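Local coordinates for urocanate hydratase (Paenibacillus sp. Soil724D2, PDB 7NED), which probably hydrates thiourocanate in bacterial ergothioneine breakdown, using bound NAD+ as cofactor, as a member of the urocanase family, at residues 121-126 against 432-437; 231-236 against 262-267. All coordinates share one frame; numbering follows the deposited sequence.

Contact 1: 121-126 against 432-437; sequences GLTAAA and RDHLDA. With URO ((2E)-3-(1H-imidazol-4-yl)acrylic acid), chain B.
Leu122, Thr123 and Asp433 line the urocanate pocket where loop 121-126 meets strand 428-441, with His434 packed behind Leu122. Leu122 lays CB over a face of the His434 ring, a CH-pi contact 4.1 Å from the ring centroid, and its CD1 lies 3.5 Å from Asp433 OD1. The ring is held at both nitrogens, ND1 by Ser491 and NE2 by Gln128. Replacing His434 by an alanine is likely to leave Ser491 and Gln128 without their mate and open a gap beside Leu122. With chi1 at 56°, Thr123 OG1 sits between backbone N and carbonyl carbon and donates to URO OAB (2.5 Å), while CG2 turns to within 3.6 Å of Asp433 OD1. Arg352 also bonds the ligand. His434 N donates to Asp433 OD1 at 2.7 Å, from above the carboxylate plane, which steadies the carboxylate as its OD2 approaches the vinyl carbon URO CAD to 3.0 Å. Leu122 CG reaches URO CAE of the imidazole at 3.4 Å. Loop and broken strand, one from the N-terminal and one from the C-terminal domain of the urocanase, thus close on the bound urocanate in a buried urocanase active site.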
loop_
_atom_site.group_PDB
_atom_site.type_symbol
_atom_site.label_atom_id
_atom_site.label_comp_id
_atom_site.label_asym_id
_atom_site.label_seq_id
_atom_site.Cartn_x
_atom_site.Cartn_y
_atom_site.Cartn_z
ATOM N N GLY A 121 2.260 11.808 -9.140
ATOM C CA GLY A 121 3.333 11.315 -9.978
ATOM C C GLY A 121 4.147 10.271 -9.232
ATOM O O GLY A 121 3.645 9.543 -8.357
ATOM N N LEU A 122 5.420 10.149 -9.621
ATOM C CA LEU A 122 6.347 9.431 -8.767
ATOM C C LEU A 122 7.030 10.392 -7.809
ATOM O O LEU A 122 6.934 10.234 -6.585
ATOM C CB LEU A 122 7.393 8.672 -9.615
ATOM C CG LEU A 122 6.812 7.670 -10.601
ATOM C CD1 LEU A 122 7.891 6.815 -11.269
ATOM C CD2 LEU A 122 5.793 6.791 -9.890
ATOM N N THR A 123 7.634 11.458 -8.338
ATOM C CA THR A 123 8.429 12.326 -7.486
ATOM C C THR A 123 7.798 13.697 -7.245
ATOM O O THR A 123 8.440 14.539 -6.614
ATOM C CB THR A 123 9.808 12.507 -8.091
ATOM O OG1 THR A 123 9.642 13.004 -9.421
ATOM C CG2 THR A 123 10.576 11.176 -8.110
ATOM N N ALA A 124 6.579 13.953 -7.726
ATOM C CA ALA A 124 5.994 15.290 -7.562
ATOM C C ALA A 124 5.529 15.514 -6.125
ATOM O O ALA A 124 5.967 16.455 -5.451
ATOM C CB ALA A 124 4.823 15.494 -8.529
ATOM N N ALA A 125 4.628 14.661 -5.639
ATOM C CA ALA A 125 4.053 14.936 -4.324
ATOM C C ALA A 125 5.009 14.631 -3.189
ATOM O O ALA A 125 4.743 15.048 -2.050
ATOM C CB ALA A 125 2.769 14.158 -4.122
ATOM N N ALA A 126 6.096 13.909 -3.458
ATOM C CA ALA A 126 7.125 13.696 -2.458
ATOM C C ALA A 126 8.294 14.667 -2.604
ATOM O O ALA A 126 9.227 14.607 -1.801
ATOM C CB ALA A 126 7.628 12.250 -2.525
ATOM N N ARG A 432 15.721 9.647 -5.107
ATOM C CA ARG A 432 15.799 8.857 -6.312
ATOM C C ARG A 432 14.425 8.894 -6.952
ATOM O O ARG A 432 13.433 9.275 -6.326
ATOM C CB ARG A 432 16.232 7.416 -6.021
ATOM C CG ARG A 432 15.335 6.744 -4.898
ATOM C CD ARG A 432 15.339 5.188 -4.937
ATOM N NE ARG A 432 14.625 4.640 -3.771
ATOM C CZ ARG A 432 13.293 4.575 -3.661
ATOM N NH1 ARG A 432 12.532 5.027 -4.649
ATOM N NH2 ARG A 432 12.720 4.054 -2.558
ATOM N N ASP A 433 14.383 8.509 -8.213
ATOM C CA ASP A 433 13.088 8.218 -8.804
ATOM C C ASP A 433 12.497 6.995 -8.114
ATOM O O ASP A 433 13.204 6.246 -7.433
ATOM C CB ASP A 433 13.229 7.966 -10.311
ATOM C CG ASP A 433 11.880 8.023 -11.039
ATOM O OD1 ASP A 433 10.847 8.394 -10.417
ATOM O OD2 ASP A 433 11.855 7.712 -12.239
ATOM N N HIS A 434 11.198 6.758 -8.331
ATOM C CA HIS A 434 10.620 5.511 -7.802
ATOM C C HIS A 434 10.871 4.341 -8.724
ATOM O O HIS A 434 10.612 3.195 -8.333
ATOM C CB HIS A 434 9.114 5.640 -7.584
ATOM C CG HIS A 434 8.741 6.695 -6.591
ATOM N ND1 HIS A 434 7.483 6.759 -6.032
ATOM C CD2 HIS A 434 9.443 7.731 -6.066
ATOM C CE1 HIS A 434 7.431 7.772 -5.181
ATOM N NE2 HIS A 434 8.606 8.381 -5.184
ATOM N N LEU A 435 11.379 4.611 -9.936
ATOM C CA LEU A 435 11.745 3.564 -10.892
ATOM C C LEU A 435 13.040 2.946 -10.380
ATOM O O LEU A 435 14.145 3.302 -10.798
ATOM C CB LEU A 435 11.903 4.148 -12.302
ATOM C CG LEU A 435 12.036 3.122 -13.436
ATOM C CD1 LEU A 435 10.663 2.558 -13.856
ATOM C CD2 LEU A 435 12.826 3.766 -14.611
ATOM N N ASP A 436 12.939 2.090 -9.380
ATOM C CA ASP A 436 14.098 1.528 -8.691
ATOM C C ASP A 436 13.686 0.143 -8.174
ATOM O O ASP A 436 12.534 -0.097 -7.936
ATOM C CB ASP A 436 14.519 2.474 -7.564
ATOM C CG ASP A 436 15.952 2.229 -7.010
ATOM O OD1 ASP A 436 16.848 2.006 -7.749
ATOM O OD2 ASP A 436 16.154 2.326 -5.827
ATOM N N ALA A 437 14.666 -0.707 -8.012
ATOM C CA ALA A 437 14.468 -2.067 -7.646
ATOM C C ALA A 437 13.338 -2.467 -6.678
ATOM O O ALA A 437 12.453 -3.051 -7.140
ATOM C CB ALA A 437 15.750 -2.754 -7.326
HETATM O OAA URO B . 12.800 11.525 -12.276
HETATM C CAI URO B . 11.667 11.956 -11.798
HETATM O OAB URO B . 11.588 12.835 -11.036
HETATM C CAC URO B . 10.416 11.291 -12.196
HETATM C CAD URO B . 10.451 10.282 -13.027
HETATM C CAJ URO B . 9.159 9.772 -13.299
HETATM C CAF URO B . 8.780 8.943 -14.313
HETATM N NAH URO B . 7.417 8.818 -14.357
HETATM C CAE URO B . 6.980 9.563 -13.367
HETATM N NAG URO B . 7.991 10.162 -12.699
#

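Contact 2: 231-236 against 262-267; sequences TGNASD and YGYVPS. With NAD (nicotinamide-adenine-dinucleotide), chain C.
Ser235 and Ser267 are the nearest backbone points, 6.1 Å between CA atoms, where the first turn of helix 234-243 meets the irregular loop 262-267; no backbone-to-backbone hydrogen bond joins the two, and side chains make the bridge. Asn233 carries most of it. Its CG is anti to the backbone N (chi1 -167°), which swings the amide toward the loop, and ND2 donates to Val265 O at 2.9 Å, a fairly straight bond of 161° that reaches the acceptor from above its carbonyl plane. The other end of the amide caps the helix: Asn233 OD1 accepts from Ser235 N in the carbonyl plane, on a lone pair, and from Ser235 OG above that plane at 2.6 Å. Held at both ends, the amide has little freedom to flip. Farther out, Ser267 OG donates to the syn lone pair of Asp236 OD2 at 2.6 Å, and Ser235 CB packs on Tyr264 OH, a hydroxyl whose hydrogen bond goes to Glu296 of helix 282-305. The NAD adenine lies in the cleft. Its amino N6A gives a hydrogen bond to Asn233 OD1 and a weak one to Val265 O, and lies over a face of the Tyr264 ring, 3.2 Å from CZ. Ala234 N donates to NAD N1A at 2.9 Å, nearly straight, and Val265 N to NAD N7A. Acceptors for the amino group, flanked by donors for N1A and N7A, spell out adenine; guanine, with a carbonyl at position 6 and a proton on N1, would probably meet mismatched partners.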
loop_
_atom_site.group_PDB
_atom_site.type_symbol
_atom_site.label_atom_id
_atom_site.label_comp_id
_atom_site.label_asym_id
_atom_site.label_seq_id
_atom_site.Cartn_x
_atom_site.Cartn_y
_atom_site.Cartn_z
ATOM N N THR A 231 7.829 20.997 -34.367
ATOM C CA THR A 231 6.500 21.336 -33.882
ATOM C C THR A 231 5.451 20.588 -34.686
ATOM O O THR A 231 5.320 20.795 -35.902
ATOM C CB THR A 231 6.270 22.832 -33.978
ATOM O OG1 THR A 231 7.213 23.484 -33.136
ATOM C CG2 THR A 231 4.886 23.175 -33.472
ATOM N N GLY A 232 4.697 19.739 -34.006
ATOM C CA GLY A 232 3.707 18.917 -34.666
ATOM C C GLY A 232 3.169 17.879 -33.703
ATOM O O GLY A 232 3.635 17.733 -32.566
ATOM N N ASN A 233 2.189 17.141 -34.192
ATOM C CA ASN A 233 1.541 16.101 -33.423
ATOM C C ASN A 233 2.116 14.750 -33.829
ATOM O O ASN A 233 2.194 14.440 -35.022
ATOM C CB ASN A 233 0.037 16.159 -33.661
ATOM C CG ASN A 233 -0.732 15.340 -32.674
ATOM O OD1 ASN A 233 -0.489 14.133 -32.516
ATOM N ND2 ASN A 233 -1.661 15.987 -31.985
ATOM N N ALA A 234 2.550 13.964 -32.839
ATOM C CA ALA A 234 3.113 12.648 -33.145
ATOM C C ALA A 234 2.142 11.768 -33.934
ATOM O O ALA A 234 2.580 10.933 -34.745
ATOM C CB ALA A 234 3.539 11.918 -31.856
ATOM N N SER A 235 0.832 11.906 -33.702
ATOM C CA SER A 235 -0.089 11.034 -34.416
ATOM C C SER A 235 -0.272 11.468 -35.865
ATOM O O SER A 235 -0.914 10.747 -36.635
ATOM C CB SER A 235 -1.458 10.967 -33.702
ATOM O OG SER A 235 -1.997 12.272 -33.559
ATOM N N ASP A 236 0.271 12.618 -36.243
ATOM C CA ASP A 236 0.365 13.016 -37.643
ATOM C C ASP A 236 1.729 12.694 -38.238
ATOM O O ASP A 236 1.807 12.219 -39.376
ATOM C CB ASP A 236 0.108 14.525 -37.795
ATOM C CG ASP A 236 -1.270 14.935 -37.295
ATOM O OD1 ASP A 236 -1.432 16.098 -36.854
ATOM O OD2 ASP A 236 -2.187 14.102 -37.374
ATOM N N TYR A 262 -5.764 15.313 -19.625
ATOM C CA TYR A 262 -4.820 16.381 -19.410
ATOM C C TYR A 262 -3.514 16.207 -20.171
ATOM O O TYR A 262 -2.693 17.116 -20.124
ATOM C CB TYR A 262 -4.509 16.504 -17.916
ATOM C CG TYR A 262 -5.766 16.811 -17.111
ATOM C CD1 TYR A 262 -6.537 15.799 -16.570
ATOM C CD2 TYR A 262 -6.204 18.126 -16.973
ATOM C CE1 TYR A 262 -7.698 16.094 -15.843
ATOM C CE2 TYR A 262 -7.335 18.426 -16.267
ATOM C CZ TYR A 262 -8.081 17.415 -15.712
ATOM O OH TYR A 262 -9.211 17.758 -15.023
ATOM N N GLY A 263 -3.304 15.073 -20.844
ATOM C CA GLY A 263 -2.011 14.756 -21.426
ATOM C C GLY A 263 -2.015 14.800 -22.946
ATOM O O GLY A 263 -1.782 15.852 -23.542
ATOM N N TYR A 264 -2.329 13.678 -23.570
ATOM C CA TYR A 264 -2.132 13.489 -25.008
ATOM C C TYR A 264 -3.056 14.372 -25.852
ATOM O O TYR A 264 -4.288 14.327 -25.715
ATOM C CB TYR A 264 -2.378 12.023 -25.347
ATOM C CG TYR A 264 -1.841 11.686 -26.685
ATOM C CD1 TYR A 264 -2.540 12.019 -27.835
ATOM C CD2 TYR A 264 -0.589 11.103 -26.811
ATOM C CE1 TYR A 264 -2.012 11.735 -29.105
ATOM C CE2 TYR A 264 -0.058 10.797 -28.071
ATOM C CZ TYR A 264 -0.772 11.126 -29.202
ATOM O OH TYR A 264 -0.247 10.829 -30.435
ATOM N N VAL A 265 -2.469 15.145 -26.764
ATOM C CA VAL A 265 -3.229 16.045 -27.627
ATOM C C VAL A 265 -3.652 15.276 -28.874
ATOM O O VAL A 265 -2.777 14.803 -29.622
ATOM C CB VAL A 265 -2.421 17.278 -28.018
ATOM C CG1 VAL A 265 -3.286 18.151 -28.893
ATOM C CG2 VAL A 265 -1.949 18.007 -26.747
ATOM N N PRO A 266 -4.945 15.149 -29.144
ATOM C CA PRO A 266 -5.387 14.394 -30.311
ATOM C C PRO A 266 -4.992 15.111 -31.580
ATOM O O PRO A 266 -4.752 16.319 -31.587
ATOM C CB PRO A 266 -6.917 14.368 -30.169
ATOM C CG PRO A 266 -7.205 14.755 -28.754
ATOM C CD PRO A 266 -6.074 15.699 -28.384
ATOM N N SER A 267 -4.949 14.347 -32.669
ATOM C CA SER A 267 -4.761 14.966 -33.974
ATOM C C SER A 267 -5.894 15.949 -34.223
ATOM O O SER A 267 -7.050 15.678 -33.886
ATOM C CB SER A 267 -4.734 13.910 -35.082
ATOM O OG SER A 267 -4.509 14.541 -36.338
HETATM P PA NAD C . 4.543 16.396 -19.632
HETATM O O1A NAD C . 3.020 16.316 -19.713
HETATM O O2A NAD C . 5.320 17.465 -18.978
HETATM O O5B NAD C . 4.962 16.617 -21.259
HETATM C C5B NAD C . 4.251 15.845 -22.140
HETATM C C4B NAD C . 4.605 16.474 -23.566
HETATM O O4B NAD C . 3.937 15.838 -24.619
HETATM C C3B NAD C . 4.057 17.934 -23.461
HETATM O O3B NAD C . 5.023 18.822 -23.846
HETATM C C2B NAD C . 2.872 17.921 -24.475
HETATM O O2B NAD C . 2.760 19.094 -25.196
HETATM C C1B NAD C . 3.403 16.882 -25.458
HETATM N N9A NAD C . 2.372 16.201 -26.242
HETATM C C8A NAD C . 1.104 15.777 -25.861
HETATM N N7A NAD C . 0.439 15.198 -26.830
HETATM C C5A NAD C . 1.315 15.211 -27.908
HETATM C C6A NAD C . 1.200 14.754 -29.239
HETATM N N6A NAD C . 0.080 14.138 -29.680
HETATM N N1A NAD C . 2.244 14.906 -30.102
HETATM C C2A NAD C . 3.328 15.557 -29.610
HETATM N N3A NAD C . 3.577 16.043 -28.383
HETATM C C4A NAD C . 2.532 15.853 -27.550
HETATM O O3 NAD C . 4.850 14.891 -19.320
HETATM P PN NAD C . 6.311 14.457 -18.852
HETATM O O1N NAD C . 6.766 14.686 -17.440
HETATM O O2N NAD C . 7.247 14.691 -20.019
HETATM O O5D NAD C . 6.233 12.735 -18.857
HETATM C C5D NAD C . 5.826 12.187 -20.123
HETATM C C4D NAD C . 5.637 10.703 -19.964
HETATM O O4D NAD C . 6.745 10.112 -19.311
HETATM C C3D NAD C . 4.424 10.604 -18.899
HETATM O O3D NAD C . 3.501 9.585 -19.267
HETATM C C2D NAD C . 5.137 10.190 -17.560
HETATM O O2D NAD C . 4.438 9.335 -16.752
HETATM C C1D NAD C . 6.139 9.286 -18.346
HETATM N N1N NAD C . 7.192 8.604 -17.581
HETATM C C2N NAD C . 6.660 7.595 -16.801
HETATM C C3N NAD C . 7.478 6.771 -16.045
HETATM C C7N NAD C . 6.778 5.724 -15.167
HETATM O O7N NAD C . 7.298 4.670 -14.804
HETATM N N7N NAD C . 5.510 6.034 -14.706
HETATM C C4N NAD C . 8.858 6.998 -16.135
HETATM C C5N NAD C . 9.350 8.017 -16.950
HETATM C C6N NAD C . 8.490 8.829 -17.709
#

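Contact 2 binds the adenine end of NAD, and contact 1 lines the urocanate site beside its nicotinamide. Their centres are 26 Å apart and their nearest atoms about 12 Å, so they do not touch; the extended NAD joins them. Its adenine sits in the Rossmann-like domain, while its nicotinamide lies beside the urocanate at contact 1, where the side chain of Leu435 is about 4 Å from the cofactor. The nicotinamide ring lies next to the urocanate imidazole, a placement consistent with the electrophilic role ascribed to NAD+ in urocanases. Contact 2 thus anchors the cofactor at a distance, and contact 1 holds the urocanate the nicotinamide meets. In sequence, both segments of contact 2 fall between 121-126 and 432-437.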